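Side-chain contacts in probable fatty acyl-CoA transferase Rv3272 (Mycobacterium tuberculosis, PDB 5YX6), which probably acts in fatty acid metabolism as a family III CoA transferase and binds fatty acyl-CoAs of varying chain length, palmitoyl-CoA most tightly: residues A96-E101 against Q184-A189; G179-Q184 against V202-Y207; L191-E194 against V198-V201. One frame throughout, in Å; residues are numbered along the deposited sequence.

Interaction 1: A96-E101 against Q184-A189; sequences ADVVLE and QAVLAA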
loop_
_atom_site.group_PDB
_atom_site.type_symbol
_atom_site.label_atom_id
_atom_site.label_comp_id
_atom_site.label_asym_id
_atom_site.label_seq_id
_atom_site.Cartn_x
_atom_site.Cartn_y
_atom_site.Cartn_z
ATOM N N ALA A 96 -25.604 -7.679 -11.685
ATOM C CA ALA A 96 -24.397 -7.458 -10.888
ATOM C C ALA A 96 -24.574 -6.416 -9.790
ATOM O O ALA A 96 -25.346 -5.471 -9.927
ATOM C CB ALA A 96 -23.246 -7.053 -11.792
ATOM N N ASP A 97 -23.819 -6.583 -8.708
ATOM C CA ASP A 97 -23.766 -5.588 -7.653
ATOM C C ASP A 97 -22.653 -4.576 -7.929
ATOM O O ASP A 97 -22.787 -3.390 -7.630
ATOM C CB ASP A 97 -23.534 -6.259 -6.301
ATOM C CG ASP A 97 -24.611 -7.277 -5.969
ATOM O OD1 ASP A 97 -25.674 -6.858 -5.452
ATOM O OD2 ASP A 97 -24.393 -8.489 -6.214
ATOM N N VAL A 98 -21.551 -5.052 -8.501
ATOM C CA VAL A 98 -20.387 -4.204 -8.764
ATOM C C VAL A 98 -19.818 -4.432 -10.163
ATOM O O VAL A 98 -19.740 -5.564 -10.638
ATOM C CB VAL A 98 -19.257 -4.451 -7.743
ATOM C CG1 VAL A 98 -18.090 -3.535 -8.012
ATOM C CG2 VAL A 98 -19.751 -4.259 -6.307
ATOM N N VAL A 99 -19.427 -3.348 -10.819
ATOM C CA VAL A 99 -18.555 -3.433 -11.980
ATOM C C VAL A 99 -17.177 -2.842 -11.642
ATOM O O VAL A 99 -17.092 -1.729 -11.119
ATOM C CB VAL A 99 -19.170 -2.702 -13.198
ATOM C CG1 VAL A 99 -18.133 -2.507 -14.293
ATOM C CG2 VAL A 99 -20.362 -3.479 -13.711
ATOM N N LEU A 100 -16.115 -3.602 -11.923
ATOM C CA LEU A 100 -14.729 -3.137 -11.789
ATOM C C LEU A 100 -14.128 -2.926 -13.158
ATOM O O LEU A 100 -14.127 -3.842 -13.984
ATOM C CB LEU A 100 -13.855 -4.133 -11.035
ATOM C CG LEU A 100 -14.124 -4.475 -9.581
ATOM C CD1 LEU A 100 -13.040 -5.408 -9.085
ATOM C CD2 LEU A 100 -14.137 -3.193 -8.787
ATOM N N GLU A 101 -13.620 -1.728 -13.414
ATOM C CA GLU A 101 -13.010 -1.440 -14.709
ATOM C C GLU A 101 -11.681 -0.681 -14.605
ATOM O O GLU A 101 -11.541 0.218 -13.778
ATOM C CB GLU A 101 -14.005 -0.652 -15.555
ATOM C CG GLU A 101 -13.437 -0.175 -16.861
ATOM C CD GLU A 101 -12.989 1.272 -16.823
ATOM O OE1 GLU A 101 -13.661 2.092 -16.156
ATOM O OE2 GLU A 101 -11.974 1.587 -17.475
ATOM N N GLN A 184 -10.901 -1.453 -0.785
ATOM C CA GLN A 184 -11.433 -0.618 0.284
ATOM C C GLN A 184 -12.614 0.224 -0.222
ATOM O O GLN A 184 -13.682 0.271 0.399
ATOM C CB GLN A 184 -10.322 0.275 0.841
ATOM C CG GLN A 184 -10.769 1.395 1.758
ATOM C CD GLN A 184 -9.738 2.508 1.847
ATOM O OE1 GLN A 184 -9.952 3.619 1.356
ATOM N NE2 GLN A 184 -8.606 2.212 2.471
ATOM N N ALA A 185 -12.429 0.857 -1.374
ATOM C CA ALA A 185 -13.442 1.749 -1.909
ATOM C C ALA A 185 -14.704 1.006 -2.356
ATOM O O ALA A 185 -15.811 1.505 -2.197
ATOM C CB ALA A 185 -12.868 2.537 -3.048
ATOM N N VAL A 186 -14.541 -0.193 -2.901
ATOM C CA VAL A 186 -15.693 -1.014 -3.228
ATOM C C VAL A 186 -16.453 -1.388 -1.953
ATOM O O VAL A 186 -17.677 -1.315 -1.905
ATOM C CB VAL A 186 -15.282 -2.293 -3.982
ATOM C CG1 VAL A 186 -16.415 -3.288 -3.984
ATOM C CG2 VAL A 186 -14.847 -1.957 -5.424
ATOM N N LEU A 187 -15.719 -1.767 -0.913
ATOM C CA LEU A 187 -16.330 -2.145 0.355
ATOM C C LEU A 187 -17.132 -0.987 0.953
ATOM O O LEU A 187 -18.265 -1.174 1.420
ATOM C CB LEU A 187 -15.259 -2.607 1.331
ATOM C CG LEU A 187 -14.949 -4.094 1.524
ATOM C CD1 LEU A 187 -15.637 -4.984 0.511
ATOM C CD2 LEU A 187 -13.434 -4.337 1.539
ATOM N N ALA A 188 -16.553 0.210 0.915
ATOM C CA ALA A 188 -17.243 1.400 1.395
ATOM C C ALA A 188 -18.535 1.608 0.611
ATOM O O ALA A 188 -19.592 1.867 1.194
ATOM C CB ALA A 188 -16.345 2.625 1.289
ATOM N N ALA A 189 -18.452 1.459 -0.709
ATOM C CA ALA A 189 -19.619 1.621 -1.567
ATOM C C ALA A 189 -20.717 0.595 -1.258
ATOM O O ALA A 189 -21.890 0.936 -1.224
ATOM C CB ALA A 189 -19.210 1.528 -3.024
#
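Val98, Leu100 and Val186 bring no flat group to this contact: there is no ring, amide or carboxylate face here, and methyl groups do all the touching. Val186 is the common partner, and its two branches are divided between two strand residues. Its CG1, anti to the backbone N (chi1 165°), is 4.2 Å from Val98 CG2, while its CG2 makes the closer approach, 3.7 Å to Leu100 CD2. The two strand residues arrive differently. Val98 points its CB at the helix, yet the backbones stay well apart, with 7.9 Å between Val98 CA and Val186 CA. The CB of Leu100 heads neither toward the helix nor away from it, but the end of the side chain turns to it, meeting Val186 at about a right angle. Only 101 Å² is buried and no hydrogen bond crosses, so this is a light, wholly apolar touch between buried groups. Helix 173-196 packs here on one face of the parallel sheet of the Rossmann-type domain. Val186 also rests on Ala128 of strand 126-131, which neighbours 98-101 in the sheet, whereas Val98 and Leu100 touch Val15 of strand 14-17 on the other flank.

Interaction 2: G179-Q184 against V202-Y207; sequences GHVLAQ and VQVAMY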
loop_
_atom_site.group_PDB
_atom_site.type_symbol
_atom_site.label_atom_id
_atom_site.label_comp_id
_atom_site.label_asym_id
_atom_site.label_seq_id
_atom_site.Cartn_x
_atom_site.Cartn_y
_atom_site.Cartn_z
ATOM N N GLY A 179 -4.440 -1.870 -5.523
ATOM C CA GLY A 179 -5.410 -2.941 -5.397
ATOM C C GLY A 179 -6.164 -2.933 -4.081
ATOM O O GLY A 179 -7.381 -3.095 -4.056
ATOM N N HIS A 180 -5.447 -2.737 -2.980
ATOM C CA HIS A 180 -6.090 -2.719 -1.670
ATOM C C HIS A 180 -6.962 -1.483 -1.463
ATOM O O HIS A 180 -7.989 -1.565 -0.784
ATOM C CB HIS A 180 -5.036 -2.836 -0.559
ATOM C CG HIS A 180 -4.462 -4.214 -0.446
ATOM N ND1 HIS A 180 -5.213 -5.298 -0.049
ATOM C CD2 HIS A 180 -3.239 -4.701 -0.764
ATOM C CE1 HIS A 180 -4.467 -6.387 -0.085
ATOM N NE2 HIS A 180 -3.267 -6.054 -0.524
ATOM N N VAL A 181 -6.563 -0.351 -2.047
ATOM C CA VAL A 181 -7.329 0.886 -1.902
ATOM C C VAL A 181 -8.640 0.800 -2.688
ATOM O O VAL A 181 -9.696 1.215 -2.209
ATOM C CB VAL A 181 -6.527 2.110 -2.374
ATOM C CG1 VAL A 181 -7.420 3.339 -2.376
ATOM C CG2 VAL A 181 -5.331 2.343 -1.467
ATOM N N LEU A 182 -8.566 0.226 -3.882
ATOM C CA LEU A 182 -9.745 -0.026 -4.690
ATOM C C LEU A 182 -10.719 -0.956 -3.969
ATOM O O LEU A 182 -11.928 -0.706 -3.954
ATOM C CB LEU A 182 -9.350 -0.627 -6.038
ATOM C CG LEU A 182 -10.515 -0.896 -6.987
ATOM C CD1 LEU A 182 -11.307 0.373 -7.295
ATOM C CD2 LEU A 182 -9.988 -1.513 -8.264
ATOM N N ALA A 183 -10.187 -2.038 -3.404
ATOM C CA ALA A 183 -10.992 -2.988 -2.647
ATOM C C ALA A 183 -11.671 -2.283 -1.480
ATOM O O ALA A 183 -12.863 -2.485 -1.220
ATOM C CB ALA A 183 -10.137 -4.147 -2.152
ATOM N N GLN A 184 -10.901 -1.453 -0.785
ATOM C CA GLN A 184 -11.433 -0.618 0.284
ATOM C C GLN A 184 -12.614 0.224 -0.222
ATOM O O GLN A 184 -13.682 0.271 0.399
ATOM C CB GLN A 184 -10.322 0.275 0.841
ATOM C CG GLN A 184 -10.769 1.395 1.758
ATOM C CD GLN A 184 -9.738 2.508 1.847
ATOM O OE1 GLN A 184 -9.952 3.619 1.356
ATOM N NE2 GLN A 184 -8.606 2.212 2.471
ATOM N N VAL A 202 -17.190 4.988 -7.942
ATOM C CA VAL A 202 -15.952 5.023 -7.203
ATOM C C VAL A 202 -14.754 5.133 -8.159
ATOM O O VAL A 202 -14.722 4.469 -9.197
ATOM C CB VAL A 202 -15.858 3.763 -6.315
ATOM C CG1 VAL A 202 -14.451 3.491 -5.906
ATOM C CG2 VAL A 202 -16.763 3.912 -5.108
ATOM N N GLN A 203 -13.785 5.984 -7.825
ATOM C CA GLN A 203 -12.609 6.167 -8.679
ATOM C C GLN A 203 -11.323 6.139 -7.859
ATOM O O GLN A 203 -11.218 6.784 -6.813
ATOM C CB GLN A 203 -12.706 7.473 -9.477
ATOM C CG GLN A 203 -13.817 7.466 -10.519
ATOM C CD GLN A 203 -13.953 8.786 -11.270
ATOM O OE1 GLN A 203 -14.612 9.715 -10.800
ATOM N NE2 GLN A 203 -13.347 8.863 -12.453
ATOM N N VAL A 204 -10.358 5.358 -8.328
ATOM C CA VAL A 204 -9.058 5.249 -7.677
ATOM C C VAL A 204 -7.949 5.413 -8.711
ATOM O O VAL A 204 -7.930 4.706 -9.718
ATOM C CB VAL A 204 -8.892 3.895 -6.966
ATOM C CG1 VAL A 204 -7.478 3.752 -6.406
ATOM C CG2 VAL A 204 -9.915 3.742 -5.867
ATOM N N ALA A 205 -7.054 6.372 -8.486
ATOM C CA ALA A 205 -5.901 6.578 -9.369
ATOM C C ALA A 205 -4.613 6.070 -8.719
ATOM O O ALA A 205 -4.346 6.351 -7.545
ATOM C CB ALA A 205 -5.768 8.038 -9.737
ATOM N N MET A 206 -3.831 5.303 -9.476
ATOM C CA MET A 206 -2.568 4.773 -8.974
ATOM C C MET A 206 -1.645 5.910 -8.547
ATOM O O MET A 206 -0.939 5.820 -7.536
ATOM C CB MET A 206 -1.888 3.896 -10.023
ATOM C CG MET A 206 -2.428 2.466 -10.113
ATOM S SD MET A 206 -1.852 1.596 -11.601
ATOM C CE MET A 206 -0.082 1.586 -11.342
ATOM N N TYR A 207 -1.663 6.987 -9.318
ATOM C CA TYR A 207 -0.883 8.160 -8.975
ATOM C C TYR A 207 -1.261 8.703 -7.599
ATOM O O TYR A 207 -0.382 9.019 -6.788
ATOM C CB TYR A 207 -1.062 9.234 -10.038
ATOM C CG TYR A 207 -0.246 10.485 -9.800
ATOM C CD1 TYR A 207 1.113 10.514 -10.089
ATOM C CD2 TYR A 207 -0.844 11.648 -9.338
ATOM C CE1 TYR A 207 1.859 11.661 -9.897
ATOM C CE2 TYR A 207 -0.107 12.797 -9.144
ATOM C CZ TYR A 207 1.240 12.798 -9.430
ATOM O OH TYR A 207 1.975 13.941 -9.240
#
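Val181 and Leu182 meet Val204 without any polar bond between the two segments; the shortest sound polar bond within them is the helical one from Gln184 N to His180 O, 2.9 Å, which belongs to the helix backbone and not to the contact. What joins helix and strand is the isopropyl group of Val204, whose CB points at the helix and whose two methyls are shared between successive helix residues. CG1, anti to the backbone N (chi1 175°), stands 4.1 Å from Val181 CG1. CG2 reaches Leu182, lying 3.9 Å from Leu182 CD1 and 4.0 Å from Leu182 CA, so this methyl is set against the helix backbone as well as against a side-chain end. Val181 aims its CB at the strand. Leu182 does not; its CG is anti to the backbone N (chi1 -178°), and the turn at chi2, 58°, carries CD1 round to Val204. The close backbone approach, 6.1 Å from Leu182 CA to Val204 CA, agrees with the direct seat of CG2 over the helix.

Leu182 and Val204 both also touch Leu130 of the adjoining strand 126-131. On the helix's dimer side, His180 ND1 is hydrogen-bonded to Gln184 NE2 of the second subunit, and the reciprocal bond joins Gln184 to His180 of that subunit. The nucleophile inferred for this enzyme, Asp175, lies on the same helix, its side chain about 10 Å from that of Val204. Chemically, 157 Å² of buried surface, methyl contacts and no crossing hydrogen bond are consistent with helix and strand being held by dispersion and the exclusion of water, while the polar side chains of His180 and Gln184 engage the second subunit.

Interaction 3: L191-E194 against V198-V201; sequences LHRE and VADV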
loop_
_atom_site.group_PDB
_atom_site.type_symbol
_atom_site.label_atom_id
_atom_site.label_comp_id
_atom_site.label_asym_id
_atom_site.label_seq_id
_atom_site.Cartn_x
_atom_site.Cartn_y
_atom_site.Cartn_z
ATOM N N LEU A 191 -21.261 -0.798 1.558
ATOM C CA LEU A 191 -21.812 -0.423 2.853
ATOM C C LEU A 191 -22.743 0.766 2.693
ATOM O O LEU A 191 -23.816 0.811 3.291
ATOM C CB LEU A 191 -20.690 -0.080 3.820
ATOM C CG LEU A 191 -20.840 -0.147 5.336
ATOM C CD1 LEU A 191 -21.638 -1.352 5.827
ATOM C CD2 LEU A 191 -19.433 -0.151 5.920
ATOM N N HIS A 192 -22.334 1.708 1.850
ATOM C CA HIS A 192 -23.128 2.899 1.566
ATOM C C HIS A 192 -24.481 2.458 1.037
ATOM O O HIS A 192 -25.522 2.948 1.465
ATOM C CB HIS A 192 -22.408 3.794 0.545
ATOM C CG HIS A 192 -22.886 5.213 0.503
ATOM N ND1 HIS A 192 -23.429 5.859 1.595
ATOM C CD2 HIS A 192 -22.893 6.118 -0.504
ATOM C CE1 HIS A 192 -23.746 7.095 1.262
ATOM N NE2 HIS A 192 -23.431 7.279 -0.010
ATOM N N ARG A 193 -24.454 1.518 0.099
ATOM C CA ARG A 193 -25.676 1.004 -0.493
ATOM C C ARG A 193 -26.516 0.276 0.558
ATOM O O ARG A 193 -27.718 0.509 0.681
ATOM C CB ARG A 193 -25.351 0.071 -1.662
ATOM C CG ARG A 193 -26.553 -0.238 -2.534
ATOM C CD ARG A 193 -26.201 -1.215 -3.625
ATOM N NE ARG A 193 -25.811 -2.506 -3.072
ATOM C CZ ARG A 193 -25.682 -3.616 -3.790
ATOM N NH1 ARG A 193 -25.895 -3.588 -5.100
ATOM N NH2 ARG A 193 -25.331 -4.750 -3.201
ATOM N N GLU A 194 -25.858 -0.553 1.355
ATOM C CA GLU A 194 -26.544 -1.363 2.348
ATOM C C GLU A 194 -27.301 -0.511 3.357
ATOM O O GLU A 194 -28.456 -0.790 3.670
ATOM C CB GLU A 194 -25.535 -2.256 3.072
ATOM C CG GLU A 194 -26.119 -3.463 3.810
ATOM C CD GLU A 194 -26.719 -4.534 2.910
ATOM O OE1 GLU A 194 -26.327 -4.639 1.716
ATOM O OE2 GLU A 194 -27.573 -5.295 3.428
ATOM N N VAL A 198 -27.781 4.233 -1.345
ATOM C CA VAL A 198 -27.058 4.946 -2.395
ATOM C C VAL A 198 -26.066 4.023 -3.128
ATOM O O VAL A 198 -25.188 3.420 -2.503
ATOM C CB VAL A 198 -26.286 6.156 -1.813
ATOM C CG1 VAL A 198 -25.582 6.908 -2.924
ATOM C CG2 VAL A 198 -27.239 7.093 -1.090
ATOM N N ALA A 199 -26.193 3.941 -4.450
ATOM C CA ALA A 199 -25.285 3.153 -5.286
ATOM C C ALA A 199 -24.315 4.081 -6.020
ATOM O O ALA A 199 -24.709 4.817 -6.913
ATOM C CB ALA A 199 -26.068 2.292 -6.280
ATOM N N ASP A 200 -23.046 4.036 -5.637
ATOM C CA ASP A 200 -22.087 5.079 -5.987
ATOM C C ASP A 200 -21.194 4.780 -7.190
ATOM O O ASP A 200 -21.129 3.651 -7.681
ATOM C CB ASP A 200 -21.185 5.369 -4.777
ATOM C CG ASP A 200 -20.885 6.849 -4.607
ATOM O OD1 ASP A 200 -21.037 7.620 -5.583
ATOM O OD2 ASP A 200 -20.470 7.236 -3.497
ATOM N N VAL A 201 -20.534 5.828 -7.673
ATOM C CA VAL A 201 -19.409 5.686 -8.590
ATOM C C VAL A 201 -18.092 5.953 -7.860
ATOM O O VAL A 201 -17.890 7.019 -7.268
ATOM C CB VAL A 201 -19.508 6.624 -9.792
ATOM C CG1 VAL A 201 -18.292 6.427 -10.682
ATOM C CG2 VAL A 201 -20.817 6.376 -10.558
#
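His192 and Val198 form the first shell. Val198 CB sits over one face of the imidazole, 3.8 Å from the ring centroid and 26° off the normal, a CH-pi contact. It is displaced toward the rim, so Val198 CB lies against the NE2-CD2 side of the ring, 3.6 Å from both His192 NE2 and His192 CD2, with Val198 CG1 equally close to NE2. Arg193 contributes its backbone and the root of its side chain: Val198 O lies 3.2 Å from Arg193 CA, and although it is 3.3 Å from Arg193 N, the poor angle rules out a hydrogen bond. Beyond these, Asp200 OD2 approaches His192 CD2 obliquely at 4.0 Å, while Asp200 OD1 accepts a bent bond from Val201 N (2.8 Å, 132°).

The next shell fixes the polar ends. His192 ND1 is hydrogen-bonded to Asn196, and Asp200 OD2 to Ser371 of the second subunit. The Arg193 chain, bent at chi3 (64°), leads its guanidinium away from 198-201 to Asn124 O, near a bound benzamidine, probably from the crystallisation liquor. The contact lies where the chain turns back between the end of helix 173-196 and strand 201-205, on the return limb of a beta-alpha-beta crossover from strand 126-131.

How the interactions relate
Helix 173-196 supplies one side of all three contacts, met successively along its length. Interactions 1 and 2 are buried and apolar, holding one helix against two strands that flank 126-131 in the same sheet; they meet where Ala185 CB packs 3.4 Å from Val202 CG1. Interaction 3, partly exposed and with its centre about 25 Å from the centre of the chain, buries the most surface (228 Å²) and differs in kind, with an imidazole face, a backbone carbonyl and a carboxylate in place of methyls alone. A salt bridge of 3.1 Å from Asp97 OD1 to Arg193 NH2 ties it to interaction 1. With interaction 2 it shares sequence continuity, 198-201 running directly into 202-207.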